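Local coordinates for crystal protein (Bacillus thuringiensis serovar dakota, PDB 2ZTB), which recognizes cancer cells as the proteolytically activated parasporin-2 toxin, an elongated, mostly beta-stranded molecule that probably acts by forming pores in membranes, at residues L8-L13 against I38-E43. Numbering follows the deposited sequence.
Sequences LMFNEL and IALNNE
The Phe10 ring packs among the side chains of Leu40, Glu43 and Ile38, joining the 3-10 turn after strand 4-7 to the hairpin of strands 37-40 and 43-46. Over one ring face, Leu40 CB makes a CH-pi contact 4.0 Å from the centroid, and Leu40 CD2 lies above the centre of that same face. Glu43 CB meets the ring edge, 3.5 Å from Phe10 CD1, while Ile38 CD1 reaches Phe10 CE2 obliquely at 3.6 Å. The Glu43 chain, extended beyond CG (chi2 161°), runs past the ring in the opposite direction to it and brings the carboxylate, tilted 61° from the ring plane, to the start of the turn. There Glu43 OE1 takes a weak hydrogen bond from Phe10 N (3.3 Å), and a water bridges Glu43 OE2 to Asn11 N. Met9 CE packs against the same carboxylate. At the tight type II' turn from Leu40 to Glu43, Asn41 ND2 donates to a lone pair of Leu8 O at 2.8 Å, within both the carbonyl and amide planes but bent at the hydrogen (131°); Asn41 OD1 accepts from Cys61 N. Helix 20-31 also borders this region, through Pro20 on Phe10 and Val23 on Ile38. Asn41 thus bonds the loop directly, whereas Glu43 holds its N-H groups more loosely; one weak backbone N-H and one water donating to the carboxylate would fit an ionised Glu43.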
ATOM      1  N   LEU A   8       3.214  20.128  -5.871  1.00 60.60           N
ATOM      2  CA  LEU A   8       3.771  20.124  -4.534  1.00 59.13           C
ATOM      3  C   LEU A   8       3.023  21.211  -3.759  1.00 58.87           C
ATOM      4  O   LEU A   8       2.715  22.283  -4.308  1.00 59.11           O
ATOM      5  CB  LEU A   8       5.277  20.380  -4.587  1.00 58.81           C
ATOM      6  CG  LEU A   8       6.053  20.352  -3.259  1.00 58.70           C
ATOM      7  CD1 LEU A   8       6.156  18.934  -2.694  1.00 53.62           C
ATOM      8  CD2 LEU A   8       7.451  20.991  -3.441  1.00 58.03           C
ATOM      9  N   MET A   9       2.688  20.920  -2.508  1.00 57.86           N
ATOM     10  CA  MET A   9       1.959  21.865  -1.671  1.00 57.55           C
ATOM     11  C   MET A   9       2.855  22.374  -0.531  1.00 56.72           C
ATOM     12  O   MET A   9       3.826  21.714  -0.173  1.00 56.32           O
ATOM     13  CB  MET A   9       0.696  21.202  -1.109  1.00 57.98           C
ATOM     14  CG  MET A   9      -0.213  20.522  -2.168  1.00 60.92           C
ATOM     15  SD  MET A   9      -1.018  21.730  -3.250  1.00 66.40           S
ATOM     16  CE  MET A   9      -2.217  22.492  -2.139  1.00 66.79           C
ATOM     17  N   PHE A  10       2.530  23.539   0.029  1.00 56.19           N
ATOM     18  CA  PHE A  10       3.289  24.093   1.158  1.00 56.20           C
ATOM     19  C   PHE A  10       3.265  23.209   2.410  1.00 56.60           C
ATOM     20  O   PHE A  10       4.239  23.206   3.178  1.00 56.80           O
ATOM     21  CB  PHE A  10       2.853  25.522   1.508  1.00 55.74           C
ATOM     22  CG  PHE A  10       3.578  26.600   0.715  1.00 56.12           C
ATOM     23  CD1 PHE A  10       2.889  27.415  -0.172  1.00 54.82           C
ATOM     24  CD2 PHE A  10       4.947  26.800   0.866  1.00 55.35           C
ATOM     25  CE1 PHE A  10       3.541  28.401  -0.899  1.00 54.67           C
ATOM     26  CE2 PHE A  10       5.610  27.787   0.140  1.00 55.78           C
ATOM     27  CZ  PHE A  10       4.908  28.588  -0.744  1.00 54.57           C
ATOM     28  N   ASN A  11       2.162  22.478   2.620  1.00 56.28           N
ATOM     29  CA  ASN A  11       2.018  21.629   3.801  1.00 56.43           C
ATOM     30  C   ASN A  11       2.756  20.297   3.683  1.00 56.57           C
ATOM     31  O   ASN A  11       2.696  19.460   4.577  1.00 56.71           O
ATOM     32  CB  ASN A  11       0.540  21.470   4.233  1.00 56.75           C
ATOM     33  CG  ASN A  11      -0.314  20.593   3.278  1.00 57.21           C
ATOM     34  OD1 ASN A  11      -1.439  20.242   3.630  1.00 59.71           O
ATOM     35  ND2 ASN A  11       0.202  20.247   2.104  1.00 56.16           N
ATOM     36  N   GLU A  12       3.476  20.141   2.577  1.00 56.96           N
ATOM     37  CA  GLU A  12       4.293  18.959   2.288  1.00 57.50           C
ATOM     38  C   GLU A  12       5.789  19.262   2.284  1.00 56.78           C
ATOM     39  O   GLU A  12       6.591  18.361   2.043  1.00 57.23           O
ATOM     40  CB  GLU A  12       3.994  18.456   0.883  1.00 57.69           C
ATOM     41  CG  GLU A  12       2.685  17.795   0.710  1.00 60.72           C
ATOM     42  CD  GLU A  12       2.530  17.316  -0.708  1.00 63.42           C
ATOM     43  OE1 GLU A  12       2.642  16.090  -0.903  1.00 65.49           O
ATOM     44  OE2 GLU A  12       2.342  18.163  -1.612  1.00 61.99           O
ATOM     45  N   LEU A  13       6.158  20.523   2.492  1.00 55.72           N
ATOM     46  CA  LEU A  13       7.569  20.933   2.521  1.00 54.64           C
ATOM     47  C   LEU A  13       8.396  20.155   3.538  1.00 54.03           C
ATOM     48  O   LEU A  13       9.548  19.826   3.276  1.00 54.00           O
ATOM     49  CB  LEU A  13       7.678  22.447   2.721  1.00 54.40           C
ATOM     50  CG  LEU A  13       7.952  23.240   1.421  1.00 55.32           C
ATOM     51  CD1 LEU A  13       7.196  22.754   0.183  1.00 51.92           C
ATOM     52  CD2 LEU A  13       7.816  24.756   1.601  1.00 54.55           C
ATOM     53  N   ILE A  38       6.869  34.413  -0.739  1.00 54.50           N
ATOM     54  CA  ILE A  38       7.269  33.299  -1.604  1.00 53.61           C
ATOM     55  C   ILE A  38       6.009  32.670  -2.197  1.00 54.07           C
ATOM     56  O   ILE A  38       4.912  32.987  -1.769  1.00 54.31           O
ATOM     57  CB  ILE A  38       8.149  32.236  -0.859  1.00 53.87           C
ATOM     58  CG1 ILE A  38       7.361  31.533   0.266  1.00 52.14           C
ATOM     59  CG2 ILE A  38       9.507  32.884  -0.376  1.00 52.98           C
ATOM     60  CD1 ILE A  38       8.050  30.307   0.896  1.00 52.05           C
ATOM     61  N   ALA A  39       6.172  31.796  -3.185  1.00 53.99           N
ATOM     62  CA  ALA A  39       5.061  31.255  -3.933  1.00 54.12           C
ATOM     63  C   ALA A  39       5.381  29.875  -4.483  1.00 54.22           C
ATOM     64  O   ALA A  39       6.522  29.577  -4.815  1.00 53.72           O
ATOM     65  CB  ALA A  39       4.674  32.200  -5.064  1.00 54.20           C
ATOM     66  N   LEU A  40       4.345  29.036  -4.556  1.00 54.72           N
ATOM     67  CA  LEU A  40       4.438  27.675  -5.060  1.00 54.83           C
ATOM     68  C   LEU A  40       3.135  27.407  -5.749  1.00 55.76           C
ATOM     69  O   LEU A  40       2.072  27.500  -5.130  1.00 56.03           O
ATOM     70  CB  LEU A  40       4.629  26.685  -3.902  1.00 54.98           C
ATOM     71  CG  LEU A  40       4.720  25.175  -4.134  1.00 54.38           C
ATOM     72  CD1 LEU A  40       5.917  24.806  -5.018  1.00 54.85           C
ATOM     73  CD2 LEU A  40       4.805  24.463  -2.803  1.00 54.04           C
ATOM     74  N   ASN A  41       3.209  27.071  -7.031  1.00 56.73           N
ATOM     75  CA  ASN A  41       2.005  26.745  -7.808  1.00 57.65           C
ATOM     76  C   ASN A  41       0.895  27.786  -7.561  1.00 58.60           C
ATOM     77  O   ASN A  41       1.076  28.961  -7.919  1.00 58.78           O
ATOM     78  CB  ASN A  41       1.565  25.307  -7.523  1.00 57.04           C
ATOM     79  CG  ASN A  41       2.658  24.294  -7.839  1.00 56.29           C
ATOM     80  OD1 ASN A  41       3.214  24.302  -8.932  1.00 55.79           O
ATOM     81  ND2 ASN A  41       2.963  23.413  -6.886  1.00 54.29           N
ATOM     82  N   ASN A  42      -0.210  27.391  -6.915  1.00 59.47           N
ATOM     83  CA  ASN A  42      -1.308  28.341  -6.627  1.00 60.24           C
ATOM     84  C   ASN A  42      -1.387  28.927  -5.203  1.00 60.69           C
ATOM     85  O   ASN A  42      -2.398  29.538  -4.827  1.00 60.76           O
ATOM     86  CB  ASN A  42      -2.660  27.760  -7.057  1.00 60.40           C
ATOM     87  CG  ASN A  42      -2.787  27.650  -8.569  1.00 60.94           C
ATOM     88  OD1 ASN A  42      -2.655  26.482  -9.115  1.00 61.42           O
ATOM     89  ND2 ASN A  42      -3.036  28.873  -9.267  1.00 59.85           N
ATOM     90  N   GLU A  43      -0.306  28.774  -4.437  1.00 61.14           N
ATOM     91  CA  GLU A  43      -0.238  29.253  -3.059  1.00 61.25           C
ATOM     92  C   GLU A  43       0.876  30.276  -2.908  1.00 61.43           C
ATOM     93  O   GLU A  43       1.785  30.344  -3.730  1.00 61.41           O
ATOM     94  CB  GLU A  43       0.089  28.101  -2.115  1.00 61.69           C
ATOM     95  CG  GLU A  43      -0.886  26.951  -2.056  1.00 62.15           C
ATOM     96  CD  GLU A  43      -0.229  25.729  -1.460  1.00 64.35           C
ATOM     97  OE1 GLU A  43       0.581  25.095  -2.178  1.00 65.02           O
ATOM     98  OE2 GLU A  43      -0.515  25.410  -0.281  1.00 64.23           O
TER
HETATM   99  O   HOH W   1      -0.481  23.613   1.746  1.00 58.61           O